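Local coordinates for protein hydrolase, alpha/beta hydrolase FOLD family (Staphylococcus aureus, PDB 2XMZ) that probably catalyses formation of 2-succinyl-6-hydroxy-2,4-cyclohexadiene-1-carboxylate, a lyase step of menaquinone biosynthesis, as a MenH enzyme of the alpha/beta hydrolase fold, at residues A[22-34]-A[174-188]. Sequence-based numbering, arbitrary orientation.
Sequences LHGFLSDSRTYHN and QQRLSQSPHKMAKAL
Arg30 meets Ser178, and Asp28 meets Gln179, where the loop after strand 17-22 of this alpha/beta hydrolase core sheet touches the helical cap inserted between strands 110-114 and 210-215. Arg30 bends at chi3 (-60°) and grips Asp28 in a side-on, two-nitrogen salt bridge, NE to OD2 and NH2 to OD1, both on syn lone pairs. The anti lone pair of OD2 accepts the backbone N-H of Arg30, closing an Asx turn. Four donors thus hold the carboxylate, the fourth being Gln179 NE2, which reaches Asp28 OD1 from above the carboxylate plane at 2.8 Å. Arg30 NH2 also donates within its guanidinium plane to Ser178 OG (2.8 Å), while Gln175 CG lies over the centre of one face of the Arg30 guanidinium.

Phe25 and Leu26 form the apolar half. Leu188 CD2 makes a CH-pi contact over one face of the Phe25 ring, 4.0 Å from its centroid, and Met184 SD approaches that ring in an oblique Met-aromatic contact. Leu26 straddles the two helices: CD2 packs on Met184 CG (3.8 Å), CD1 on the extended chain of Arg176. Phe25 lies near the probable Ser91-His245-Asp218 triad without touching it. A water links the segments, donating to Leu26 O and accepting from Arg176 NE at 3.0 Å.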
loop_
_atom_site.group_PDB
_atom_site.type_symbol
_atom_site.label_atom_id
_atom_site.label_comp_id
_atom_site.label_asym_id
_atom_site.label_seq_id
_atom_site.Cartn_x
_atom_site.Cartn_y
_atom_site.Cartn_z
ATOM N N LEU A 22 4.375 2.985 0.821
ATOM C CA LEU A 22 2.967 3.401 0.714
ATOM C C LEU A 22 2.076 2.536 1.600
ATOM O O LEU A 22 2.173 1.312 1.586
ATOM C CB LEU A 22 2.474 3.338 -0.755
ATOM C CG LEU A 22 3.297 4.085 -1.813
ATOM C CD1 LEU A 22 2.654 3.949 -3.218
ATOM C CD2 LEU A 22 3.473 5.561 -1.427
ATOM N N HIS A 23 1.210 3.187 2.377
ATOM C CA HIS A 23 0.359 2.516 3.357
ATOM C C HIS A 23 -0.968 2.088 2.713
ATOM O O HIS A 23 -1.195 2.316 1.522
ATOM C CB HIS A 23 0.054 3.497 4.497
ATOM C CG HIS A 23 -0.605 4.753 4.008
ATOM N ND1 HIS A 23 -1.967 4.859 3.852
ATOM C CD2 HIS A 23 -0.082 5.923 3.569
ATOM C CE1 HIS A 23 -2.260 6.048 3.352
ATOM N NE2 HIS A 23 -1.133 6.713 3.168
ATOM N N GLY A 24 -1.857 1.513 3.522
ATOM C CA GLY A 24 -3.164 1.058 3.059
ATOM C C GLY A 24 -4.294 2.006 3.480
ATOM O O GLY A 24 -4.056 3.011 4.165
ATOM N N PHE A 25 -5.503 1.670 3.060
ATOM C CA PHE A 25 -6.708 2.426 3.349
ATOM C C PHE A 25 -6.961 2.542 4.851
ATOM O O PHE A 25 -6.705 1.590 5.611
ATOM C CB PHE A 25 -7.907 1.777 2.655
ATOM C CG PHE A 25 -9.196 2.510 2.901
ATOM C CD1 PHE A 25 -9.386 3.786 2.369
ATOM C CD2 PHE A 25 -10.204 1.939 3.661
ATOM C CE1 PHE A 25 -10.555 4.479 2.585
ATOM C CE2 PHE A 25 -11.402 2.623 3.891
ATOM C CZ PHE A 25 -11.582 3.902 3.352
ATOM N N LEU A 26 -7.457 3.695 5.283
ATOM C CA LEU A 26 -7.844 3.911 6.686
ATOM C C LEU A 26 -6.640 3.823 7.614
ATOM O O LEU A 26 -6.733 3.350 8.753
ATOM C CB LEU A 26 -8.895 2.889 7.142
ATOM C CG LEU A 26 -10.377 3.171 7.413
ATOM C CD1 LEU A 26 -10.943 2.050 8.295
ATOM C CD2 LEU A 26 -10.667 4.512 8.045
ATOM N N SER A 27 -5.498 4.272 7.124
ATOM C CA SER A 27 -4.255 4.127 7.852
ATOM C C SER A 27 -3.367 5.198 7.294
ATOM O O SER A 27 -3.833 6.046 6.538
ATOM C CB SER A 27 -3.658 2.734 7.602
ATOM O OG SER A 27 -2.367 2.598 8.183
ATOM N N ASP A 28 -2.100 5.206 7.694
ATOM C CA ASP A 28 -1.166 6.140 7.122
ATOM C C ASP A 28 0.235 5.604 7.365
ATOM O O ASP A 28 0.420 4.443 7.792
ATOM C CB ASP A 28 -1.369 7.584 7.668
ATOM C CG ASP A 28 -1.355 7.665 9.178
ATOM O OD1 ASP A 28 -2.338 8.176 9.767
ATOM O OD2 ASP A 28 -0.368 7.248 9.807
ATOM N N SER A 29 1.208 6.474 7.143
ATOM C CA SER A 29 2.614 6.101 7.242
ATOM C C SER A 29 3.031 5.590 8.614
ATOM O O SER A 29 4.045 4.899 8.723
ATOM C CB SER A 29 3.476 7.277 6.853
ATOM O OG SER A 29 3.336 7.494 5.453
ATOM N N ARG A 30 2.270 5.936 9.654
ATOM C CA ARG A 30 2.589 5.452 10.981
ATOM C C ARG A 30 2.616 3.924 11.076
ATOM O O ARG A 30 3.251 3.403 11.982
ATOM C CB ARG A 30 1.626 5.993 12.041
ATOM C CG ARG A 30 1.874 7.438 12.446
ATOM C CD ARG A 30 0.732 7.904 13.323
ATOM N NE ARG A 30 -0.545 7.829 12.620
ATOM C CZ ARG A 30 -1.731 8.023 13.184
ATOM N NH1 ARG A 30 -1.816 8.285 14.482
ATOM N NH2 ARG A 30 -2.829 7.923 12.440
ATOM N N THR A 31 1.906 3.226 10.188
ATOM C CA THR A 31 1.923 1.761 10.134
ATOM C C THR A 31 3.340 1.190 9.946
ATOM O O THR A 31 3.591 0.033 10.298
ATOM C CB THR A 31 0.969 1.201 9.036
ATOM O OG1 THR A 31 0.845 -0.215 9.180
ATOM C CG2 THR A 31 1.485 1.516 7.619
ATOM N N TYR A 32 4.260 1.996 9.405
ATOM C CA TYR A 32 5.643 1.522 9.160
ATOM C C TYR A 32 6.611 1.928 10.257
ATOM O O TYR A 32 7.809 1.625 10.197
ATOM C CB TYR A 32 6.118 2.005 7.800
ATOM C CG TYR A 32 5.234 1.485 6.697
ATOM C CD1 TYR A 32 5.063 0.114 6.515
ATOM C CD2 TYR A 32 4.541 2.353 5.874
ATOM C CE1 TYR A 32 4.228 -0.379 5.535
ATOM C CE2 TYR A 32 3.700 1.879 4.878
ATOM C CZ TYR A 32 3.551 0.515 4.710
ATOM O OH TYR A 32 2.730 0.035 3.727
ATOM N N HIS A 33 6.059 2.581 11.285
ATOM C CA HIS A 33 6.820 3.141 12.416
ATOM C C HIS A 33 7.924 2.245 12.964
ATOM O O HIS A 33 9.085 2.654 13.052
ATOM C CB HIS A 33 5.861 3.552 13.562
ATOM C CG HIS A 33 5.138 2.399 14.213
ATOM N ND1 HIS A 33 4.254 1.584 13.534
ATOM C CD2 HIS A 33 5.174 1.930 15.486
ATOM C CE1 HIS A 33 3.770 0.673 14.359
ATOM N NE2 HIS A 33 4.316 0.858 15.549
ATOM N N ASN A 34 7.556 1.031 13.343
ATOM C CA ASN A 34 8.492 0.099 13.978
ATOM C C ASN A 34 9.415 -0.590 12.976
ATOM O O ASN A 34 10.228 -1.423 13.365
ATOM C CB ASN A 34 7.725 -0.954 14.793
ATOM C CG ASN A 34 6.823 -1.823 13.920
ATOM O OD1 ASN A 34 6.845 -3.057 14.012
ATOM N ND2 ASN A 34 6.042 -1.180 13.047
ATOM N N GLN A 174 -6.559 2.983 16.641
ATOM C CA GLN A 174 -6.265 4.396 16.799
ATOM C C GLN A 174 -5.930 5.046 15.464
ATOM O O GLN A 174 -6.401 6.158 15.181
ATOM C CB GLN A 174 -5.127 4.593 17.828
ATOM C CG GLN A 174 -4.533 5.998 17.901
ATOM C CD GLN A 174 -3.559 6.302 16.774
ATOM O OE1 GLN A 174 -3.549 7.410 16.231
ATOM N NE2 GLN A 174 -2.745 5.310 16.403
ATOM N N GLN A 175 -5.119 4.353 14.657
ATOM C CA GLN A 175 -4.712 4.835 13.347
ATOM C C GLN A 175 -5.928 5.014 12.439
ATOM O O GLN A 175 -6.014 5.996 11.690
ATOM C CB GLN A 175 -3.699 3.889 12.710
ATOM C CG GLN A 175 -2.230 4.125 13.129
ATOM C CD GLN A 175 -1.310 2.943 12.828
ATOM O OE1 GLN A 175 -1.656 2.043 12.051
ATOM N NE2 GLN A 175 -0.130 2.944 13.444
ATOM N N ARG A 176 -6.867 4.075 12.520
ATOM C CA ARG A 176 -8.114 4.157 11.755
ATOM C C ARG A 176 -9.024 5.314 12.257
ATOM O O ARG A 176 -9.552 6.104 11.460
ATOM C CB ARG A 176 -8.860 2.811 11.820
ATOM C CG ARG A 176 -8.072 1.612 11.204
ATOM C CD ARG A 176 -8.879 0.331 11.337
ATOM N NE ARG A 176 -8.349 -0.777 10.541
ATOM C CZ ARG A 176 -8.578 -2.063 10.794
ATOM N NH1 ARG A 176 -9.326 -2.429 11.835
ATOM N NH2 ARG A 176 -8.058 -2.989 9.996
ATOM N N LEU A 177 -9.186 5.409 13.580
ATOM C CA LEU A 177 -10.071 6.408 14.210
ATOM C C LEU A 177 -9.583 7.831 13.988
ATOM O O LEU A 177 -10.366 8.795 14.039
ATOM C CB LEU A 177 -10.224 6.128 15.710
ATOM C CG LEU A 177 -10.979 4.843 16.114
ATOM C CD1 LEU A 177 -10.999 4.656 17.640
ATOM C CD2 LEU A 177 -12.385 4.836 15.560
ATOM N N SER A 178 -8.284 7.976 13.740
ATOM C CA SER A 178 -7.725 9.305 13.547
ATOM C C SER A 178 -7.900 9.778 12.108
ATOM O O SER A 178 -7.663 10.943 11.811
ATOM C CB SER A 178 -6.255 9.329 13.913
ATOM O OG SER A 178 -5.538 8.635 12.921
ATOM N N GLN A 179 -8.330 8.892 11.214
ATOM C CA GLN A 179 -8.552 9.309 9.834
ATOM C C GLN A 179 -9.798 10.164 9.759
ATOM O O GLN A 179 -10.723 9.985 10.535
ATOM C CB GLN A 179 -8.666 8.101 8.889
ATOM C CG GLN A 179 -7.437 7.188 8.873
ATOM C CD GLN A 179 -6.124 7.954 8.690
ATOM O OE1 GLN A 179 -6.029 8.847 7.843
ATOM N NE2 GLN A 179 -5.103 7.591 9.481
ATOM N N SER A 180 -9.799 11.132 8.855
ATOM C CA SER A 180 -10.973 11.970 8.632
ATOM C C SER A 180 -12.001 11.199 7.790
ATOM O O SER A 180 -11.680 10.780 6.661
ATOM C CB SER A 180 -10.531 13.227 7.904
ATOM O OG SER A 180 -11.643 14.035 7.621
ATOM N N PRO A 181 -13.222 10.993 8.323
ATOM C CA PRO A 181 -14.211 10.204 7.554
ATOM C C PRO A 181 -14.592 10.796 6.192
ATOM O O PRO A 181 -14.750 10.042 5.223
ATOM C CB PRO A 181 -15.437 10.139 8.479
ATOM C CG PRO A 181 -15.236 11.229 9.502
ATOM C CD PRO A 181 -13.729 11.362 9.661
ATOM N N HIS A 182 -14.705 12.120 6.109
ATOM C CA HIS A 182 -14.972 12.775 4.823
ATOM C C HIS A 182 -13.844 12.523 3.807
ATOM O O HIS A 182 -14.104 12.282 2.607
ATOM C CB HIS A 182 -15.329 14.275 5.007
ATOM C CG HIS A 182 -14.139 15.166 5.210
ATOM N ND1 HIS A 182 -13.557 15.370 6.446
ATOM C CD2 HIS A 182 -13.418 15.905 4.332
ATOM C CE1 HIS A 182 -12.527 16.195 6.319
ATOM N NE2 HIS A 182 -12.423 16.537 5.047
ATOM N N LYS A 183 -12.593 12.530 4.283
ATOM C CA LYS A 183 -11.472 12.201 3.425
ATOM C C LYS A 183 -11.441 10.728 3.050
ATOM O O LYS A 183 -11.115 10.407 1.918
ATOM C CB LYS A 183 -10.125 12.626 4.036
ATOM C CG LYS A 183 -10.010 14.118 4.162
ATOM C CD LYS A 183 -8.629 14.575 4.615
ATOM C CE LYS A 183 -8.596 16.107 4.719
ATOM N NZ LYS A 183 -7.213 16.586 4.964
ATOM N N MET A 184 -11.781 9.839 3.995
ATOM C CA MET A 184 -11.853 8.418 3.690
ATOM C C MET A 184 -12.894 8.180 2.600
ATOM O O MET A 184 -12.662 7.407 1.687
ATOM C CB MET A 184 -12.152 7.598 4.960
ATOM C CG MET A 184 -11.037 7.700 6.023
ATOM S SD MET A 184 -9.453 7.020 5.377
ATOM C CE MET A 184 -8.625 8.515 4.823
ATOM N N ALA A 185 -14.023 8.876 2.693
ATOM C CA ALA A 185 -15.077 8.784 1.682
ATOM C C ALA A 185 -14.564 9.212 0.301
ATOM O O ALA A 185 -14.798 8.520 -0.691
ATOM C CB ALA A 185 -16.295 9.633 2.097
ATOM N N LYS A 186 -13.831 10.328 0.245
ATOM C CA LYS A 186 -13.332 10.815 -1.005
ATOM C C LYS A 186 -12.304 9.834 -1.552
ATOM O O LYS A 186 -12.332 9.541 -2.731
ATOM C CB LYS A 186 -12.799 12.250 -0.898
ATOM C CG LYS A 186 -12.346 12.826 -2.248
ATOM C CD LYS A 186 -11.903 14.270 -2.123
ATOM C CE LYS A 186 -11.256 14.791 -3.422
ATOM N NZ LYS A 186 -12.187 14.696 -4.584
ATOM N N ALA A 187 -11.409 9.316 -0.695
ATOM C CA ALA A 187 -10.449 8.288 -1.132
ATOM C C ALA A 187 -11.158 7.111 -1.806
ATOM O O ALA A 187 -10.755 6.676 -2.896
ATOM C CB ALA A 187 -9.574 7.798 0.048
ATOM N N LEU A 188 -12.199 6.598 -1.171
ATOM C CA LEU A 188 -13.002 5.509 -1.769
ATOM C C LEU A 188 -13.606 5.878 -3.120
ATOM O O LEU A 188 -13.462 5.128 -4.089
ATOM C CB LEU A 188 -14.104 5.038 -0.815
ATOM C CG LEU A 188 -13.627 4.279 0.432
ATOM C CD1 LEU A 188 -14.791 4.062 1.398
ATOM C CD2 LEU A 188 -12.925 2.955 0.075
HETATM O O HOH W 1 -6.034 0.276 8.915
HETATM O O HOH W 2 -3.398 0.776 10.380
HETATM O O HOH W 3 -0.526 -0.587 11.484
#